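Local structure of proline dehydrogenase (Bradyrhizobium japonicum USDA 110, 3HAZ) at residues Q35-I47 and H397-A409. The protein probably oxidises proline to glutamate in two steps, using an FAD-dependent proline dehydrogenase and an NAD-dependent aldehyde dehydrogenase joined in one chain. Numbering follows the deposited sequence.
Sequences QEARIHRTATRLI and HNALTVATVLEMA. With FAD (flavin-adenine dinucleotide), chain C.
Helices 35-47 and 399-409 run antiparallel at a slant, their N-to-C directions 140° apart and their axes 8.4 Å apart at closest approach, with Ile39 facing Ala403 and Ala43 facing Leu400. Alanines permit this closeness: Ala43 CB meets Ala403 CB at 3.7 Å, while Ala399 CB is flanked by Leu46 CB and Ile47 CG1. Ile39 is a knob in the hole formed by Leu400, Ala403, Thr404 and Glu407. Its CG2 branch is turned to Thr404 OG1 and Leu400 CD1, and its CG1 rests on Glu407 CB at 3.5 Å. Helix 399-409 follows strand 390-395 of the parallel barrel of the proline dehydrogenase domain, so helix 33-50 packs against the outside of a TIM-type barrel. At the start of helix 399-409, Asn398 is the N-cap: OD1 accepts from Thr401 N, and ND2 donates to FAD O2A at 2.9 Å. His397 N donates to FAD O2P in a nearly linear bond. The helix N-terminus thus faces the pyrophosphate, which its dipole may help stabilise. At the far end, Glu407, its chain turned about CB-CG (chi2 65°), forms a two-pronged salt bridge with Arg38, which grips it side-on: NE to OE1 at 2.7 Å and NH2 to OE2 at 3.0 Å. Both oxygens are met on the syn side, and the guanidinium and carboxylate planes are 33° apart. Between these ends, a water donates to Ala403 O at 2.8 Å and also hydrogen-bonds Thr42 OG1.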
ATOM      1  N   GLN A  35      37.062  31.664   3.705  1.00 47.39           N
ATOM      2  CA  GLN A  35      36.065  32.522   3.076  1.00 42.55           C
ATOM      3  C   GLN A  35      34.695  32.238   3.671  1.00 36.06           C
ATOM      4  O   GLN A  35      33.960  33.156   4.034  1.00 36.14           O
ATOM      5  CB  GLN A  35      36.028  32.291   1.566  1.00 42.00           C
ATOM      6  CG  GLN A  35      37.142  32.977   0.795  1.00 46.21           C
ATOM      7  CD  GLN A  35      37.095  32.654  -0.685  1.00 49.10           C
ATOM      8  OE1 GLN A  35      37.076  31.485  -1.076  1.00 50.84           O
ATOM      9  NE2 GLN A  35      37.071  33.689  -1.518  1.00 49.76           N
ATOM     10  N   GLU A  36      34.367  30.953   3.762  1.00 35.84           N
ATOM     11  CA  GLU A  36      33.102  30.498   4.331  1.00 39.30           C
ATOM     12  C   GLU A  36      32.977  30.859   5.808  1.00 40.02           C
ATOM     13  O   GLU A  36      31.879  31.138   6.300  1.00 33.42           O
ATOM     14  CB  GLU A  36      32.953  28.984   4.148  1.00 36.33           C
ATOM     15  CG  GLU A  36      32.745  28.551   2.704  1.00 47.01           C
ATOM     16  CD  GLU A  36      31.479  29.133   2.097  1.00 54.51           C
ATOM     17  OE1 GLU A  36      30.546  29.457   2.861  1.00 57.01           O
ATOM     18  OE2 GLU A  36      31.413  29.265   0.856  1.00 54.94           O
ATOM     19  N   ALA A  37      34.108  30.849   6.510  1.00 38.99           N
ATOM     20  CA  ALA A  37      34.137  31.180   7.927  1.00 37.77           C
ATOM     21  C   ALA A  37      33.789  32.648   8.167  1.00 38.72           C
ATOM     22  O   ALA A  37      33.029  32.966   9.081  1.00 37.93           O
ATOM     23  CB  ALA A  37      35.499  30.841   8.529  1.00 36.28           C
ATOM     24  N   ARG A  38      34.348  33.541   7.352  1.00 35.38           N
ATOM     25  CA  ARG A  38      34.008  34.958   7.449  1.00 32.35           C
ATOM     26  C   ARG A  38      32.525  35.166   7.135  1.00 27.89           C
ATOM     27  O   ARG A  38      31.829  35.915   7.815  1.00 32.88           O
ATOM     28  CB  ARG A  38      34.882  35.805   6.513  1.00 32.64           C
ATOM     29  CG  ARG A  38      36.357  35.906   6.962  1.00 39.36           C
ATOM     30  CD  ARG A  38      37.142  36.928   6.135  1.00 37.40           C
ATOM     31  NE  ARG A  38      37.395  36.455   4.776  1.00 37.64           N
ATOM     32  CZ  ARG A  38      38.438  35.706   4.430  1.00 48.98           C
ATOM     33  NH1 ARG A  38      39.328  35.345   5.345  1.00 50.98           N
ATOM     34  NH2 ARG A  38      38.592  35.316   3.170  1.00 48.45           N
ATOM     35  N   ILE A  39      32.050  34.489   6.101  1.00 23.58           N
ATOM     36  CA  ILE A  39      30.669  34.643   5.678  1.00 28.54           C
ATOM     37  C   ILE A  39      29.733  34.192   6.788  1.00 33.75           C
ATOM     38  O   ILE A  39      28.756  34.876   7.113  1.00 25.21           O
ATOM     39  CB  ILE A  39      30.397  33.848   4.391  1.00 24.59           C
ATOM     40  CG1 ILE A  39      30.997  34.587   3.191  1.00 26.21           C
ATOM     41  CG2 ILE A  39      28.915  33.645   4.194  1.00 23.83           C
ATOM     42  CD1 ILE A  39      31.071  33.753   1.932  1.00 22.10           C
ATOM     43  N   HIS A  40      30.056  33.045   7.379  1.00 28.07           N
ATOM     44  CA  HIS A  40      29.237  32.460   8.428  1.00 33.89           C
ATOM     45  C   HIS A  40      29.124  33.407   9.609  1.00 36.25           C
ATOM     46  O   HIS A  40      28.041  33.596  10.160  1.00 35.19           O
ATOM     47  CB  HIS A  40      29.823  31.122   8.883  1.00 40.86           C
ATOM     48  CG  HIS A  40      28.918  30.348   9.790  1.00 52.33           C
ATOM     49  ND1 HIS A  40      27.957  29.478   9.316  1.00 59.13           N
ATOM     50  CD2 HIS A  40      28.822  30.316  11.140  1.00 50.89           C
ATOM     51  CE1 HIS A  40      27.312  28.942  10.336  1.00 59.81           C
ATOM     52  NE2 HIS A  40      27.816  29.435  11.453  1.00 56.70           N
ATOM     53  N   ARG A  41      30.251  34.006   9.984  1.00 35.55           N
ATOM     54  CA  ARG A  41      30.306  34.916  11.123  1.00 33.47           C
ATOM     55  C   ARG A  41      29.518  36.205  10.882  1.00 35.92           C
ATOM     56  O   ARG A  41      28.659  36.568  11.687  1.00 27.74           O
ATOM     57  CB  ARG A  41      31.757  35.244  11.474  1.00 37.24           C
ATOM     58  CG  ARG A  41      31.892  36.298  12.551  1.00 43.25           C
ATOM     59  CD  ARG A  41      33.306  36.841  12.626  1.00 54.73           C
ATOM     60  NE  ARG A  41      33.330  38.139  13.292  1.00 63.01           N
ATOM     61  CZ  ARG A  41      33.341  38.300  14.609  1.00 64.65           C
ATOM     62  NH1 ARG A  41      33.336  37.238  15.409  1.00 59.79           N
ATOM     63  NH2 ARG A  41      33.359  39.522  15.127  1.00 67.08           N
ATOM     64  N   THR A  42      29.826  36.894   9.783  1.00 29.36           N
ATOM     65  CA  THR A  42      29.082  38.082   9.375  1.00 22.20           C
ATOM     66  C   THR A  42      27.577  37.830   9.338  1.00 25.65           C
ATOM     67  O   THR A  42      26.790  38.615   9.875  1.00 31.79           O
ATOM     68  CB  THR A  42      29.526  38.585   7.979  1.00 29.48           C
ATOM     69  OG1 THR A  42      30.871  39.070   8.048  1.00 32.30           O
ATOM     70  CG2 THR A  42      28.621  39.716   7.498  1.00 18.59           C
ATOM     71  N   ALA A  43      27.181  36.733   8.700  1.00 25.56           N
ATOM     72  CA  ALA A  43      25.767  36.404   8.545  1.00 31.29           C
ATOM     73  C   ALA A  43      25.078  36.080   9.878  1.00 30.23           C
ATOM     74  O   ALA A  43      23.939  36.496  10.108  1.00 25.89           O
ATOM     75  CB  ALA A  43      25.588  35.261   7.545  1.00 29.18           C
ATOM     76  N   THR A  44      25.758  35.334  10.749  1.00 31.01           N
ATOM     77  CA  THR A  44      25.219  35.060  12.081  1.00 29.98           C
ATOM     78  C   THR A  44      24.994  36.371  12.844  1.00 27.37           C
ATOM     79  O   THR A  44      23.967  36.557  13.494  1.00 23.78           O
ATOM     80  CB  THR A  44      26.145  34.136  12.903  1.00 35.35           C
ATOM     81  OG1 THR A  44      26.316  32.889  12.216  1.00 30.72           O
ATOM     82  CG2 THR A  44      25.554  33.871  14.284  1.00 33.74           C
ATOM     83  N   ARG A  45      25.953  37.284  12.753  1.00 21.86           N
ATOM     84  CA  ARG A  45      25.826  38.570  13.426  1.00 28.67           C
ATOM     85  C   ARG A  45      24.658  39.391  12.876  1.00 31.79           C
ATOM     86  O   ARG A  45      23.965  40.076  13.628  1.00 26.43           O
ATOM     87  CB  ARG A  45      27.136  39.356  13.341  1.00 29.26           C
ATOM     88  CG  ARG A  45      28.269  38.738  14.168  1.00 31.85           C
ATOM     89  CD  ARG A  45      29.575  39.496  13.997  1.00 29.53           C
ATOM     90  NE  ARG A  45      29.478  40.895  14.404  1.00 29.59           N
ATOM     91  CZ  ARG A  45      29.776  41.345  15.621  1.00 36.19           C
ATOM     92  NH1 ARG A  45      30.183  40.499  16.561  1.00 35.92           N
ATOM     93  NH2 ARG A  45      29.663  42.639  15.904  1.00 32.50           N
ATOM     94  N   LEU A  46      24.444  39.324  11.566  1.00 32.74           N
ATOM     95  CA  LEU A  46      23.335  40.046  10.950  1.00 29.78           C
ATOM     96  C   LEU A  46      22.002  39.480  11.438  1.00 21.87           C
ATOM     97  O   LEU A  46      21.102  40.226  11.808  1.00 25.27           O
ATOM     98  CB  LEU A  46      23.421  39.989   9.423  1.00 28.80           C
ATOM     99  CG  LEU A  46      24.653  40.627   8.762  1.00 24.93           C
ATOM    100  CD1 LEU A  46      24.580  40.507   7.246  1.00 23.03           C
ATOM    101  CD2 LEU A  46      24.822  42.083   9.168  1.00 14.35           C
ATOM    102  N   ILE A  47      21.894  38.158  11.455  1.00 23.35           N
ATOM    103  CA  ILE A  47      20.656  37.496  11.864  1.00 29.55           C
ATOM    104  C   ILE A  47      20.370  37.669  13.365  1.00 30.12           C
ATOM    105  O   ILE A  47      19.218  37.815  13.771  1.00 33.39           O
ATOM    106  CB  ILE A  47      20.682  36.011  11.484  1.00 31.08           C
ATOM    107  CG1 ILE A  47      20.570  35.861   9.966  1.00 31.46           C
ATOM    108  CG2 ILE A  47      19.565  35.248  12.191  1.00 34.61           C
ATOM    109  CD1 ILE A  47      20.999  34.493   9.468  1.00 33.40           C
ATOM    110  N   HIS A 397      17.286  41.727   1.165  1.00 18.31           N
ATOM    111  CA  HIS A 397      17.157  41.753   2.622  1.00 21.66           C
ATOM    112  C   HIS A 397      17.578  40.413   3.229  1.00 19.01           C
ATOM    113  O   HIS A 397      17.253  40.100   4.375  1.00 17.19           O
ATOM    114  CB  HIS A 397      15.731  42.116   3.042  1.00 20.17           C
ATOM    115  CG  HIS A 397      15.185  43.327   2.346  1.00 25.19           C
ATOM    116  ND1 HIS A 397      14.134  43.261   1.455  1.00 17.64           N
ATOM    117  CD2 HIS A 397      15.538  44.633   2.416  1.00 20.17           C
ATOM    118  CE1 HIS A 397      13.868  44.474   1.003  1.00 20.35           C
ATOM    119  NE2 HIS A 397      14.709  45.323   1.567  1.00 21.87           N
ATOM    120  N   ASN A 398      18.310  39.628   2.449  1.00 21.21           N
ATOM    121  CA  ASN A 398      18.772  38.316   2.890  1.00 19.23           C
ATOM    122  C   ASN A 398      20.174  38.423   3.508  1.00 18.08           C
ATOM    123  O   ASN A 398      21.116  38.827   2.827  1.00 19.64           O
ATOM    124  CB  ASN A 398      18.761  37.360   1.692  1.00 17.79           C
ATOM    125  CG  ASN A 398      19.259  35.965   2.038  1.00 17.28           C
ATOM    126  OD1 ASN A 398      20.228  35.799   2.775  1.00 22.25           O
ATOM    127  ND2 ASN A 398      18.601  34.955   1.484  1.00 14.98           N
ATOM    128  N   ALA A 399      20.303  38.070   4.791  1.00 20.53           N
ATOM    129  CA  ALA A 399      21.575  38.210   5.528  1.00 23.86           C
ATOM    130  C   ALA A 399      22.725  37.378   4.955  1.00 18.90           C
ATOM    131  O   ALA A 399      23.879  37.816   4.939  1.00 19.31           O
ATOM    132  CB  ALA A 399      21.381  37.880   7.007  1.00 20.91           C
ATOM    133  N   LEU A 400      22.406  36.177   4.493  1.00 19.86           N
ATOM    134  CA  LEU A 400      23.402  35.310   3.878  1.00 23.04           C
ATOM    135  C   LEU A 400      23.860  35.886   2.534  1.00 26.48           C
ATOM    136  O   LEU A 400      25.051  35.878   2.213  1.00 23.18           O
ATOM    137  CB  LEU A 400      22.842  33.902   3.678  1.00 23.05           C
ATOM    138  CG  LEU A 400      23.807  32.902   3.030  1.00 28.40           C
ATOM    139  CD1 LEU A 400      25.083  32.756   3.859  1.00 23.63           C
ATOM    140  CD2 LEU A 400      23.134  31.552   2.824  1.00 27.13           C
ATOM    141  N   THR A 401      22.910  36.387   1.751  1.00 17.79           N
ATOM    142  CA  THR A 401      23.246  37.000   0.471  1.00 22.24           C
ATOM    143  C   THR A 401      24.161  38.198   0.699  1.00 24.61           C
ATOM    144  O   THR A 401      25.185  38.345   0.027  1.00 25.49           O
ATOM    145  CB  THR A 401      21.988  37.447  -0.291  1.00 19.89           C
ATOM    146  OG1 THR A 401      21.077  36.349  -0.391  1.00 18.19           O
ATOM    147  CG2 THR A 401      22.344  37.933  -1.688  1.00 22.30           C
ATOM    148  N   VAL A 402      23.790  39.046   1.656  1.00 24.97           N
ATOM    149  CA  VAL A 402      24.595  40.216   1.978  1.00 20.34           C
ATOM    150  C   VAL A 402      26.005  39.808   2.399  1.00 25.46           C
ATOM    151  O   VAL A 402      26.986  40.316   1.854  1.00 25.16           O
ATOM    152  CB  VAL A 402      23.970  41.079   3.098  1.00 17.05           C
ATOM    153  CG1 VAL A 402      24.964  42.143   3.553  1.00 20.56           C
ATOM    154  CG2 VAL A 402      22.669  41.736   2.627  1.00 18.05           C
ATOM    155  N   ALA A 403      26.103  38.896   3.365  1.00 22.95           N
ATOM    156  CA  ALA A 403      27.406  38.457   3.883  1.00 23.84           C
ATOM    157  C   ALA A 403      28.279  37.862   2.784  1.00 27.20           C
ATOM    158  O   ALA A 403      29.500  38.019   2.793  1.00 25.50           O
ATOM    159  CB  ALA A 403      27.225  37.438   5.010  1.00 23.35           C
ATOM    160  N   THR A 404      27.641  37.173   1.844  1.00 23.66           N
ATOM    161  CA  THR A 404      28.365  36.480   0.786  1.00 22.51           C
ATOM    162  C   THR A 404      28.876  37.465  -0.263  1.00 27.16           C
ATOM    163  O   THR A 404      29.999  37.333  -0.751  1.00 25.75           O
ATOM    164  CB  THR A 404      27.496  35.394   0.130  1.00 21.60           C
ATOM    165  OG1 THR A 404      27.118  34.428   1.119  1.00 20.04           O
ATOM    166  CG2 THR A 404      28.254  34.696  -0.999  1.00 22.89           C
ATOM    167  N   VAL A 405      28.058  38.458  -0.597  1.00 26.12           N
ATOM    168  CA  VAL A 405      28.479  39.486  -1.548  1.00 28.09           C
ATOM    169  C   VAL A 405      29.606  40.329  -0.960  1.00 29.38           C
ATOM    170  O   VAL A 405      30.546  40.701  -1.661  1.00 32.30           O
ATOM    171  CB  VAL A 405      27.301  40.391  -1.992  1.00 18.59           C
ATOM    172  CG1 VAL A 405      27.812  41.592  -2.776  1.00 22.54           C
ATOM    173  CG2 VAL A 405      26.302  39.592  -2.821  1.00 23.52           C
ATOM    174  N   LEU A 406      29.514  40.626   0.333  1.00 22.46           N
ATOM    175  CA  LEU A 406      30.559  41.384   1.003  1.00 28.23           C
ATOM    176  C   LEU A 406      31.907  40.653   0.913  1.00 29.47           C
ATOM    177  O   LEU A 406      32.922  41.247   0.552  1.00 29.83           O
ATOM    178  CB  LEU A 406      30.181  41.650   2.461  1.00 27.58           C
ATOM    179  CG  LEU A 406      31.111  42.559   3.265  1.00 31.71           C
ATOM    180  CD1 LEU A 406      31.245  43.933   2.608  1.00 29.22           C
ATOM    181  CD2 LEU A 406      30.605  42.693   4.691  1.00 37.37           C
ATOM    182  N   GLU A 407      31.913  39.361   1.230  1.00 33.22           N
ATOM    183  CA  GLU A 407      33.145  38.574   1.174  1.00 36.12           C
ATOM    184  C   GLU A 407      33.770  38.599  -0.219  1.00 39.39           C
ATOM    185  O   GLU A 407      34.987  38.726  -0.363  1.00 37.93           O
ATOM    186  CB  GLU A 407      32.892  37.129   1.607  1.00 30.62           C
ATOM    187  CG  GLU A 407      34.023  36.159   1.253  1.00 31.13           C
ATOM    188  CD  GLU A 407      35.329  36.462   1.987  1.00 38.97           C
ATOM    189  OE1 GLU A 407      35.275  36.914   3.152  1.00 35.93           O
ATOM    190  OE2 GLU A 407      36.410  36.237   1.398  1.00 41.71           O
ATOM    191  N   MET A 408      32.935  38.483  -1.244  1.00 37.26           N
ATOM    192  CA  MET A 408      33.424  38.464  -2.614  1.00 35.29           C
ATOM    193  C   MET A 408      33.957  39.825  -3.053  1.00 32.97           C
ATOM    194  O   MET A 408      34.807  39.906  -3.934  1.00 35.27           O
ATOM    195  CB  MET A 408      32.330  37.990  -3.566  1.00 32.49           C
ATOM    196  CG  MET A 408      31.884  36.563  -3.309  1.00 42.19           C
ATOM    197  SD  MET A 408      30.882  35.924  -4.654  1.00 67.46           S
ATOM    198  CE  MET A 408      29.839  37.339  -4.985  1.00 53.81           C
ATOM    199  N   ALA A 409      33.454  40.887  -2.435  1.00 32.46           N
ATOM    200  CA  ALA A 409      33.916  42.236  -2.749  1.00 35.13           C
ATOM    201  C   ALA A 409      35.365  42.436  -2.323  1.00 40.88           C
ATOM    202  O   ALA A 409      36.096  43.215  -2.935  1.00 44.46           O
ATOM    203  CB  ALA A 409      33.028  43.276  -2.083  1.00 30.28           C
TER
HETATM  204  PA  FAD C2001      14.978  36.209  -0.383  1.00 18.91           P
HETATM  205  O1A FAD C2001      13.934  35.630   0.733  1.00 21.34           O
HETATM  206  O2A FAD C2001      16.347  35.742  -0.169  1.00 25.24           O
HETATM  207  O5B FAD C2001      14.496  35.708  -1.853  1.00 22.31           O
HETATM  208  C5B FAD C2001      13.167  35.942  -2.222  1.00 24.04           C
HETATM  209  C4B FAD C2001      12.993  35.679  -3.723  1.00 20.13           C
HETATM  210  O4B FAD C2001      13.693  34.480  -4.367  1.00 18.48           O
HETATM  211  C3B FAD C2001      11.958  36.133  -4.559  1.00 19.76           C
HETATM  212  O3B FAD C2001      11.543  37.484  -4.455  1.00 17.71           O
HETATM  213  C2B FAD C2001      12.264  35.506  -5.895  1.00 19.79           C
HETATM  214  O2B FAD C2001      12.855  36.338  -6.876  1.00 18.92           O
HETATM  215  C1B FAD C2001      13.008  34.257  -5.581  1.00 19.68           C
HETATM  216  N9A FAD C2001      12.247  33.030  -5.426  1.00 23.84           N
HETATM  217  C8A FAD C2001      11.295  32.720  -4.460  1.00 22.43           C
HETATM  218  N7A FAD C2001      10.884  31.434  -4.680  1.00 17.56           N
HETATM  219  C5A FAD C2001      11.598  30.942  -5.798  1.00 18.78           C
HETATM  220  C6A FAD C2001      11.581  29.618  -6.510  1.00 19.68           C
HETATM  221  N6A FAD C2001      10.698  28.546  -6.065  1.00 21.45           N
HETATM  222  N1A FAD C2001      12.369  29.409  -7.543  1.00 22.84           N
HETATM  223  C2A FAD C2001      13.241  30.422  -7.988  1.00 18.24           C
HETATM  224  N3A FAD C2001      13.256  31.695  -7.305  1.00 24.31           N
HETATM  225  C4A FAD C2001      12.434  31.910  -6.227  1.00 20.28           C
HETATM  226  N1  FAD C2001      12.469  43.005  -8.409  1.00 17.50           N
HETATM  227  C2  FAD C2001      12.144  43.098  -9.741  1.00 14.53           C
HETATM  228  O2  FAD C2001      11.630  41.999 -10.394  1.00 20.11           O
HETATM  229  N3  FAD C2001      12.297  44.349 -10.428  1.00 23.87           N
HETATM  230  C4  FAD C2001      12.769  45.446  -9.764  1.00 19.21           C
HETATM  231  O4  FAD C2001      12.982  46.649 -10.451  1.00 21.37           O
HETATM  232  C4X FAD C2001      13.115  45.350  -8.372  1.00 17.76           C
HETATM  233  N5  FAD C2001      13.640  46.540  -7.633  1.00 17.46           N
HETATM  234  C5X FAD C2001      13.969  46.427  -6.260  1.00 22.61           C
HETATM  235  C6  FAD C2001      14.477  47.600  -5.534  1.00 20.96           C
HETATM  236  C7  FAD C2001      14.810  47.483  -4.165  1.00 21.13           C
HETATM  237  C7M FAD C2001      15.313  48.709  -3.419  1.00 18.23           C
HETATM  238  C8  FAD C2001      14.655  46.186  -3.464  1.00 25.68           C
HETATM  239  C8M FAD C2001      15.003  46.031  -1.975  1.00 22.32           C
HETATM  240  C9  FAD C2001      14.169  45.067  -4.162  1.00 21.59           C
HETATM  241  C9A FAD C2001      13.811  45.183  -5.587  1.00 22.86           C
HETATM  242  N10 FAD C2001      13.302  44.021  -6.321  1.00 20.92           N
HETATM  243  C10 FAD C2001      12.967  44.146  -7.721  1.00 17.95           C
HETATM  244  C1' FAD C2001      13.278  42.649  -5.721  1.00 19.82           C
HETATM  245  C2' FAD C2001      11.958  42.228  -5.026  1.00 19.73           C
HETATM  246  O2' FAD C2001      11.147  43.372  -4.782  1.00 17.38           O
HETATM  247  C3' FAD C2001      12.294  41.446  -3.745  1.00 20.59           C
HETATM  248  O3' FAD C2001      12.683  42.346  -2.714  1.00 21.57           O
HETATM  249  C4' FAD C2001      13.438  40.389  -3.956  1.00 25.15           C
HETATM  250  O4' FAD C2001      13.344  39.564  -5.065  1.00 20.49           O
HETATM  251  C5' FAD C2001      13.731  39.585  -2.661  1.00 22.17           C
HETATM  252  O5' FAD C2001      15.046  39.054  -2.627  1.00 29.89           O
HETATM  253  P   FAD C2001      15.763  38.875  -1.142  1.00 19.02           P
HETATM  254  O1P FAD C2001      17.339  38.367  -1.345  1.00 29.81           O
HETATM  255  O2P FAD C2001      15.679  40.137  -0.399  1.00 17.83           O
HETATM  256  O3P FAD C2001      14.835  37.825  -0.302  1.00 26.15           O
HETATM  257  O   HOH W   1      31.216  38.363   5.041  1.00 24.43           O